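Type IV secretion system protein VirB11 (Brucella suis, PDB 2GZA) is an ATPase of the type IV secretion system, binding and hydrolysing ATP as a hexamer. Local coordinates at residues S145-K159 with V343-L355. Sequence-based numbering, arbitrary orientation.
Sequences SKSLTPFEQELLALK and VWYDPNTKRALSL
Leu156 on helix 153-159 lies opposite Tyr345; the short axes of that helix and strand 343-345 run roughly antiparallel (150°) and approach to 10.2 Å, and the same reversed order pairs Glu152 with Pro347 and Ser147 with Arg351. Tyr345 covers the most ground. Its ring reaches the helix because chi1 (179°) carries CG away from the backbone N; there Leu155 CB lies 3.6 Å from Tyr345 CE2 and Leu156 CD1 lies 4.0 Å from Tyr345 CD2. Glu152 O sits at the ring edge, in its plane, while Pro347 CD rests 3.6 Å above the ring centre, so one face is covered from within its own segment. Phe167 of helix 164-173 adds an edge-to-face contact. At the strand side, the straight inner part of the Lys159 chain puts CD 3.8 Å from Tyr345 CB, and the chain turns only beyond it.

The extended Glu152 chain runs alongside Pro347, heading the other way, with OE2 against CB. A water lies between Glu152 OE2 and Pro347 O and may bridge them, though it cannot serve every acceptor around it.

Farther along, Arg351, pointing toward the loop, bends at chi2 and chi3 to bring its guanidinium onto the loop carbonyls. Its NH2 and NE lie 2.9 and 3.1 Å from Lys146 O, and NE lies 3.4 Å from Ser147 O; all three hydrogen bonds are weak, the first bent to 128°. Leu355 CD2 packs on Ser147 CB beyond them.

Strand 339-345 is an outermost strand, within this chain, of the mixed sheet that also holds strand 178-182, which leads into the predicted Walker A loop. The contact joins helix 153-160 and the loop before it to strand 339-345 and helix 347-355 at the C-terminal end of a P-loop NTPase domain.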
ATOM      1  N   SER C 145      -6.126 -22.044  30.275  1.00 61.90           N
ATOM      2  CA  SER C 145      -6.728 -20.796  29.718  1.00 61.84           C
ATOM      3  C   SER C 145      -8.197 -20.905  29.317  1.00 61.69           C
ATOM      4  O   SER C 145      -8.561 -21.207  28.181  1.00 61.74           O
ATOM      5  CB  SER C 145      -5.873 -20.136  28.635  1.00 61.83           C
ATOM      6  OG  SER C 145      -5.998 -18.723  28.690  1.00 62.16           O
ATOM      7  N   LYS C 146      -8.996 -20.608  30.341  1.00 61.47           N
ATOM      8  CA  LYS C 146     -10.436 -20.662  30.327  1.00 61.26           C
ATOM      9  C   LYS C 146     -11.045 -19.752  29.284  1.00 61.11           C
ATOM     10  O   LYS C 146     -10.776 -18.552  29.204  1.00 61.16           O
ATOM     11  CB  LYS C 146     -11.008 -20.354  31.708  1.00 61.25           C
ATOM     12  CG  LYS C 146     -12.390 -20.954  31.960  1.00 61.31           C
ATOM     13  CD  LYS C 146     -12.551 -22.303  31.271  1.00 61.14           C
ATOM     14  CE  LYS C 146     -14.011 -22.565  30.916  1.00 61.04           C
ATOM     15  NZ  LYS C 146     -14.164 -23.668  29.933  1.00 60.64           N
ATOM     16  N   SER C 147     -11.866 -20.383  28.503  1.00 60.87           N
ATOM     17  CA  SER C 147     -12.608 -19.688  27.454  1.00 60.61           C
ATOM     18  C   SER C 147     -13.659 -18.744  28.038  1.00 60.24           C
ATOM     19  O   SER C 147     -14.191 -17.880  27.334  1.00 60.20           O
ATOM     20  CB  SER C 147     -13.288 -20.704  26.530  1.00 60.86           C
ATOM     21  OG  SER C 147     -12.405 -21.757  26.166  1.00 61.25           O
ATOM     22  N   LEU C 148     -13.955 -18.928  29.322  1.00 59.84           N
ATOM     23  CA  LEU C 148     -14.914 -18.095  30.042  1.00 59.45           C
ATOM     24  C   LEU C 148     -14.237 -17.008  30.879  1.00 59.06           C
ATOM     25  O   LEU C 148     -13.023 -16.812  30.806  1.00 58.99           O
ATOM     26  CB  LEU C 148     -15.823 -18.960  30.923  1.00 59.47           C
ATOM     27  CG  LEU C 148     -17.062 -19.593  30.284  1.00 59.93           C
ATOM     28  CD1 LEU C 148     -17.572 -20.765  31.125  1.00 60.37           C
ATOM     29  CD2 LEU C 148     -18.179 -18.561  30.044  1.00 60.16           C
ATOM     30  N   THR C 149     -15.053 -16.308  31.664  1.00 58.54           N
ATOM     31  CA  THR C 149     -14.614 -15.206  32.508  1.00 58.04           C
ATOM     32  C   THR C 149     -14.434 -15.695  33.961  1.00 57.44           C
ATOM     33  O   THR C 149     -15.356 -16.256  34.552  1.00 57.62           O
ATOM     34  CB  THR C 149     -15.628 -14.040  32.415  1.00 58.20           C
ATOM     35  OG1 THR C 149     -16.030 -13.848  31.055  1.00 58.32           O
ATOM     36  CG2 THR C 149     -15.028 -12.755  32.924  1.00 58.60           C
ATOM     37  N   PRO C 150     -13.219 -15.528  34.501  1.00 56.72           N
ATOM     38  CA  PRO C 150     -12.886 -16.051  35.825  1.00 56.12           C
ATOM     39  C   PRO C 150     -13.786 -15.467  36.928  1.00 55.37           C
ATOM     40  O   PRO C 150     -14.753 -16.093  37.371  1.00 55.28           O
ATOM     41  CB  PRO C 150     -11.431 -15.599  36.014  1.00 56.31           C
ATOM     42  CG  PRO C 150     -10.930 -15.268  34.660  1.00 56.24           C
ATOM     43  CD  PRO C 150     -12.113 -14.791  33.883  1.00 56.71           C
ATOM     44  N   PHE C 151     -13.415 -14.253  37.341  1.00 54.45           N
ATOM     45  CA  PHE C 151     -14.043 -13.388  38.318  1.00 53.24           C
ATOM     46  C   PHE C 151     -13.571 -11.958  37.996  1.00 52.46           C
ATOM     47  O   PHE C 151     -12.956 -11.223  38.784  1.00 52.43           O
ATOM     48  CB  PHE C 151     -13.713 -13.804  39.743  1.00 53.37           C
ATOM     49  N   GLU C 152     -13.890 -11.716  36.732  1.00 51.05           N
ATOM     50  CA  GLU C 152     -14.000 -10.489  36.015  1.00 49.86           C
ATOM     51  C   GLU C 152     -15.514 -10.348  36.085  1.00 48.99           C
ATOM     52  O   GLU C 152     -16.072  -9.278  35.865  1.00 48.79           O
ATOM     53  CB  GLU C 152     -13.582 -10.621  34.537  1.00 49.85           C
ATOM     54  CG  GLU C 152     -12.086 -10.756  34.274  1.00 50.26           C
ATOM     55  CD  GLU C 152     -11.774 -11.075  32.813  1.00 50.40           C
ATOM     56  OE1 GLU C 152     -12.183 -12.153  32.336  1.00 49.92           O
ATOM     57  OE2 GLU C 152     -11.113 -10.251  32.142  1.00 49.43           O
ATOM     58  N   GLN C 153     -16.170 -11.463  36.405  1.00 47.99           N
ATOM     59  CA  GLN C 153     -17.606 -11.511  36.639  1.00 46.84           C
ATOM     60  C   GLN C 153     -17.961 -10.736  37.905  1.00 46.10           C
ATOM     61  O   GLN C 153     -19.061 -10.195  38.007  1.00 45.79           O
ATOM     62  CB  GLN C 153     -18.108 -12.956  36.757  1.00 46.89           C
ATOM     63  CG  GLN C 153     -17.912 -13.832  35.513  1.00 46.82           C
ATOM     64  CD  GLN C 153     -18.945 -13.597  34.417  1.00 46.87           C
ATOM     65  OE1 GLN C 153     -19.728 -12.643  34.473  1.00 46.57           O
ATOM     66  NE2 GLN C 153     -19.017 -14.421  33.373  1.00 46.98           N
ATOM     67  N   GLU C 154     -17.036 -10.693  38.867  1.00 45.31           N
ATOM     68  CA  GLU C 154     -17.194  -9.835  40.043  1.00 44.51           C
ATOM     69  C   GLU C 154     -17.205  -8.364  39.632  1.00 44.00           C
ATOM     70  O   GLU C 154     -18.074  -7.603  40.054  1.00 43.85           O
ATOM     71  CB  GLU C 154     -16.100 -10.090  41.075  1.00 44.48           C
ATOM     72  CG  GLU C 154     -16.184  -9.149  42.264  1.00 44.33           C
ATOM     73  CD  GLU C 154     -15.031  -9.298  43.221  1.00 44.50           C
ATOM     74  OE1 GLU C 154     -14.237 -10.252  43.070  1.00 44.72           O
ATOM     75  OE2 GLU C 154     -14.925  -8.459  44.135  1.00 44.60           O
ATOM     76  N   LEU C 155     -16.237  -7.977  38.806  1.00 43.37           N
ATOM     77  CA  LEU C 155     -16.174  -6.627  38.260  1.00 42.76           C
ATOM     78  C   LEU C 155     -17.399  -6.284  37.424  1.00 42.55           C
ATOM     79  O   LEU C 155     -17.963  -5.194  37.549  1.00 42.38           O
ATOM     80  CB  LEU C 155     -14.915  -6.451  37.421  1.00 42.58           C
ATOM     81  CG  LEU C 155     -13.669  -6.056  38.193  1.00 42.19           C
ATOM     82  CD1 LEU C 155     -12.442  -6.168  37.315  1.00 41.46           C
ATOM     83  CD2 LEU C 155     -13.830  -4.654  38.757  1.00 42.15           C
ATOM     84  N   LEU C 156     -17.806  -7.225  36.582  1.00 42.32           N
ATOM     85  CA  LEU C 156     -18.940  -7.039  35.694  1.00 42.19           C
ATOM     86  C   LEU C 156     -20.242  -6.871  36.466  1.00 42.21           C
ATOM     87  O   LEU C 156     -21.106  -6.098  36.060  1.00 42.38           O
ATOM     88  CB  LEU C 156     -19.030  -8.199  34.702  1.00 42.21           C
ATOM     89  CG  LEU C 156     -19.693  -8.016  33.331  1.00 42.31           C
ATOM     90  CD1 LEU C 156     -19.366  -6.674  32.671  1.00 42.56           C
ATOM     91  CD2 LEU C 156     -19.283  -9.160  32.419  1.00 41.91           C
ATOM     92  N   ALA C 157     -20.372  -7.582  37.584  1.00 42.21           N
ATOM     93  CA  ALA C 157     -21.540  -7.442  38.457  1.00 42.19           C
ATOM     94  C   ALA C 157     -21.588  -6.076  39.142  1.00 42.14           C
ATOM     95  O   ALA C 157     -22.652  -5.461  39.218  1.00 41.99           O
ATOM     96  CB  ALA C 157     -21.588  -8.571  39.491  1.00 42.22           C
ATOM     97  N   LEU C 158     -20.437  -5.612  39.634  1.00 42.18           N
ATOM     98  CA  LEU C 158     -20.329  -4.297  40.272  1.00 42.15           C
ATOM     99  C   LEU C 158     -20.711  -3.168  39.321  1.00 42.31           C
ATOM    100  O   LEU C 158     -21.405  -2.227  39.717  1.00 42.34           O
ATOM    101  CB  LEU C 158     -18.924  -4.066  40.831  1.00 42.00           C
ATOM    102  CG  LEU C 158     -18.588  -4.714  42.177  1.00 41.75           C
ATOM    103  CD1 LEU C 158     -17.086  -4.718  42.407  1.00 41.15           C
ATOM    104  CD2 LEU C 158     -19.307  -4.018  43.324  1.00 41.19           C
ATOM    105  N   LYS C 159     -20.269  -3.278  38.072  1.00 42.41           N
ATOM    106  CA  LYS C 159     -20.650  -2.328  37.026  1.00 42.64           C
ATOM    107  C   LYS C 159     -22.154  -2.385  36.774  1.00 42.68           C
ATOM    108  O   LYS C 159     -22.809  -1.344  36.682  1.00 42.71           O
ATOM    109  CB  LYS C 159     -19.891  -2.596  35.723  1.00 42.73           C
ATOM    110  CG  LYS C 159     -19.995  -1.462  34.700  1.00 43.01           C
ATOM    111  CD  LYS C 159     -19.162  -1.734  33.448  1.00 43.68           C
ATOM    112  CE  LYS C 159     -20.024  -2.051  32.228  1.00 44.03           C
ATOM    113  NZ  LYS C 159     -20.575  -3.440  32.233  1.00 44.38           N
ATOM    114  N   VAL C 343     -18.418   4.377  32.284  1.00 40.71           N
ATOM    115  CA  VAL C 343     -17.324   3.469  32.577  1.00 39.95           C
ATOM    116  C   VAL C 343     -17.432   2.340  31.569  1.00 39.57           C
ATOM    117  O   VAL C 343     -18.451   1.654  31.498  1.00 39.71           O
ATOM    118  CB  VAL C 343     -17.388   2.912  34.007  1.00 39.91           C
ATOM    119  CG1 VAL C 343     -16.326   1.850  34.209  1.00 39.92           C
ATOM    120  CG2 VAL C 343     -17.229   4.030  35.021  1.00 39.56           C
ATOM    121  N   TRP C 344     -16.392   2.171  30.773  1.00 38.84           N
ATOM    122  CA  TRP C 344     -16.377   1.140  29.767  1.00 38.21           C
ATOM    123  C   TRP C 344     -15.590  -0.059  30.295  1.00 38.22           C
ATOM    124  O   TRP C 344     -14.465   0.082  30.771  1.00 38.17           O
ATOM    125  CB  TRP C 344     -15.791   1.703  28.465  1.00 38.08           C
ATOM    126  CG  TRP C 344     -15.734   0.720  27.352  1.00 37.48           C
ATOM    127  CD1 TRP C 344     -16.655   0.557  26.363  1.00 37.03           C
ATOM    128  CD2 TRP C 344     -14.703  -0.242  27.108  1.00 37.09           C
ATOM    129  NE1 TRP C 344     -16.263  -0.451  25.517  1.00 37.42           N
ATOM    130  CE2 TRP C 344     -15.068  -0.961  25.950  1.00 37.17           C
ATOM    131  CE3 TRP C 344     -13.506  -0.572  27.757  1.00 36.93           C
ATOM    132  CZ2 TRP C 344     -14.286  -1.991  25.428  1.00 37.21           C
ATOM    133  CZ3 TRP C 344     -12.722  -1.600  27.237  1.00 37.51           C
ATOM    134  CH2 TRP C 344     -13.119  -2.299  26.081  1.00 37.43           C
ATOM    135  N   TYR C 345     -16.206  -1.232  30.220  1.00 38.31           N
ATOM    136  CA  TYR C 345     -15.578  -2.485  30.608  1.00 38.63           C
ATOM    137  C   TYR C 345     -16.239  -3.610  29.826  1.00 39.12           C
ATOM    138  O   TYR C 345     -17.436  -3.836  29.963  1.00 39.04           O
ATOM    139  CB  TYR C 345     -15.709  -2.694  32.119  1.00 38.42           C
ATOM    140  CG  TYR C 345     -15.123  -3.980  32.650  1.00 37.86           C
ATOM    141  CD1 TYR C 345     -13.781  -4.295  32.460  1.00 37.45           C
ATOM    142  CD2 TYR C 345     -15.910  -4.874  33.371  1.00 37.99           C
ATOM    143  CE1 TYR C 345     -13.243  -5.476  32.966  1.00 37.51           C
ATOM    144  CE2 TYR C 345     -15.381  -6.059  33.876  1.00 37.46           C
ATOM    145  CZ  TYR C 345     -14.051  -6.352  33.670  1.00 37.68           C
ATOM    146  OH  TYR C 345     -13.533  -7.520  34.174  1.00 38.25           O
ATOM    147  N   ASP C 346     -15.464  -4.301  28.995  1.00 39.92           N
ATOM    148  CA  ASP C 346     -16.000  -5.374  28.163  1.00 40.77           C
ATOM    149  C   ASP C 346     -15.040  -6.569  28.021  1.00 41.33           C
ATOM    150  O   ASP C 346     -14.467  -6.776  26.951  1.00 41.26           O
ATOM    151  CB  ASP C 346     -16.402  -4.809  26.794  1.00 40.65           C
ATOM    152  CG  ASP C 346     -17.315  -5.734  26.009  1.00 40.94           C
ATOM    153  OD1 ASP C 346     -17.801  -6.751  26.556  1.00 41.33           O
ATOM    154  OD2 ASP C 346     -17.551  -5.433  24.824  1.00 41.07           O
ATOM    155  N   PRO C 347     -14.882  -7.371  29.095  1.00 42.18           N
ATOM    156  CA  PRO C 347     -13.961  -8.517  29.083  1.00 43.02           C
ATOM    157  C   PRO C 347     -14.410  -9.593  28.097  1.00 43.95           C
ATOM    158  O   PRO C 347     -13.607 -10.418  27.658  1.00 44.00           O
ATOM    159  CB  PRO C 347     -14.023  -9.038  30.520  1.00 42.98           C
ATOM    160  CG  PRO C 347     -15.316  -8.549  31.051  1.00 42.69           C
ATOM    161  CD  PRO C 347     -15.585  -7.241  30.382  1.00 42.11           C
ATOM    162  N   ASN C 348     -15.694  -9.552  27.759  1.00 44.67           N
ATOM    163  CA  ASN C 348     -16.291 -10.430  26.771  1.00 45.61           C
ATOM    164  C   ASN C 348     -15.779 -10.197  25.352  1.00 46.22           C
ATOM    165  O   ASN C 348     -15.769 -11.117  24.547  1.00 46.60           O
ATOM    166  CB  ASN C 348     -17.821 -10.296  26.799  1.00 45.50           C
ATOM    167  CG  ASN C 348     -18.474 -11.230  27.815  1.00 45.34           C
ATOM    168  OD1 ASN C 348     -18.422 -12.449  27.676  1.00 45.20           O
ATOM    169  ND2 ASN C 348     -19.108 -10.655  28.825  1.00 44.88           N
ATOM    170  N   THR C 349     -15.367  -8.973  25.032  1.00 46.67           N
ATOM    171  CA  THR C 349     -14.819  -8.719  23.707  1.00 47.04           C
ATOM    172  C   THR C 349     -13.324  -8.959  23.739  1.00 47.12           C
ATOM    173  O   THR C 349     -12.759  -9.516  22.802  1.00 47.38           O
ATOM    174  CB  THR C 349     -15.215  -7.305  23.162  1.00 46.92           C
ATOM    175  OG1 THR C 349     -16.639  -7.172  23.169  1.00 46.97           O
ATOM    176  CG2 THR C 349     -14.730  -7.096  21.728  1.00 46.56           C
ATOM    177  N   LYS C 350     -12.695  -8.541  24.824  1.00 46.37           N
ATOM    178  CA  LYS C 350     -11.340  -8.967  25.080  1.00 46.04           C
ATOM    179  C   LYS C 350     -11.303 -10.488  24.851  1.00 46.26           C
ATOM    180  O   LYS C 350     -10.456 -10.984  24.122  1.00 46.31           O
ATOM    181  CB  LYS C 350     -10.930  -8.595  26.504  1.00 45.60           C
ATOM    182  CG  LYS C 350      -9.489  -8.865  26.813  1.00 43.62           C
ATOM    183  CD  LYS C 350      -9.126  -8.302  28.152  1.00 40.93           C
ATOM    184  CE  LYS C 350      -7.802  -8.853  28.604  1.00 39.89           C
ATOM    185  NZ  LYS C 350      -7.150  -7.938  29.547  1.00 37.66           N
ATOM    186  N   ARG C 351     -12.267 -11.204  25.421  1.00 46.70           N
ATOM    187  CA  ARG C 351     -12.325 -12.668  25.355  1.00 46.95           C
ATOM    188  C   ARG C 351     -12.476 -13.176  23.932  1.00 47.02           C
ATOM    189  O   ARG C 351     -11.565 -13.812  23.399  1.00 46.99           O
ATOM    190  CB  ARG C 351     -13.465 -13.199  26.219  1.00 47.10           C
ATOM    191  CG  ARG C 351     -13.290 -14.642  26.653  1.00 47.96           C
ATOM    192  CD  ARG C 351     -12.365 -14.749  27.852  1.00 49.46           C
ATOM    193  NE  ARG C 351     -11.451 -15.878  27.714  1.00 50.88           N
ATOM    194  CZ  ARG C 351     -10.157 -15.775  27.427  1.00 51.47           C
ATOM    195  NH1 ARG C 351      -9.591 -14.587  27.263  1.00 50.99           N
ATOM    196  NH2 ARG C 351      -9.423 -16.876  27.315  1.00 52.50           N
ATOM    197  N   ALA C 352     -13.629 -12.892  23.329  1.00 47.16           N
ATOM    198  CA  ALA C 352     -13.914 -13.313  21.964  1.00 47.36           C
ATOM    199  C   ALA C 352     -12.691 -13.101  21.073  1.00 47.64           C
ATOM    200  O   ALA C 352     -12.145 -14.064  20.525  1.00 47.70           O
ATOM    201  CB  ALA C 352     -15.132 -12.575  21.422  1.00 47.25           C
ATOM    202  N   LEU C 353     -12.251 -11.844  20.981  1.00 47.85           N
ATOM    203  CA  LEU C 353     -11.065 -11.438  20.225  1.00 48.02           C
ATOM    204  C   LEU C 353      -9.830 -12.305  20.469  1.00 48.36           C
ATOM    205  O   LEU C 353      -9.244 -12.826  19.526  1.00 48.26           O
ATOM    206  CB  LEU C 353     -10.727  -9.978  20.531  1.00 47.81           C
ATOM    207  CG  LEU C 353     -11.194  -8.831  19.630  1.00 47.90           C
ATOM    208  CD1 LEU C 353     -12.549  -9.058  18.963  1.00 47.97           C
ATOM    209  CD2 LEU C 353     -11.204  -7.547  20.441  1.00 47.52           C
ATOM    210  N   SER C 354      -9.435 -12.455  21.730  1.00 48.85           N
ATOM    211  CA  SER C 354      -8.219 -13.202  22.073  1.00 49.50           C
ATOM    212  C   SER C 354      -8.355 -14.686  21.759  1.00 50.01           C
ATOM    213  O   SER C 354      -7.365 -15.417  21.721  1.00 50.14           O
ATOM    214  CB  SER C 354      -7.848 -13.005  23.544  1.00 49.42           C
ATOM    215  OG  SER C 354      -8.859 -13.488  24.401  1.00 49.40           O
ATOM    216  N   LEU C 355      -9.587 -15.109  21.513  1.00 50.59           N
ATOM    217  CA  LEU C 355      -9.898 -16.503  21.250  1.00 51.07           C
ATOM    218  C   LEU C 355     -10.252 -16.701  19.778  1.00 51.45           C
ATOM    219  O   LEU C 355     -10.409 -17.837  19.319  1.00 51.45           O
ATOM    220  CB  LEU C 355     -11.076 -16.920  22.127  1.00 50.97           C
ATOM    221  CG  LEU C 355     -10.942 -18.151  23.018  1.00 50.95           C
ATOM    222  CD1 LEU C 355      -9.847 -17.963  24.063  1.00 51.02           C
ATOM    223  CD2 LEU C 355     -12.270 -18.417  23.687  1.00 51.21           C
TER
HETATM  224  O   HOH W   1     -11.239  -7.915  32.754  1.00 25.42           O
HETATM  225  O   HOH W   2     -11.516 -11.009  29.102  1.00 38.12           O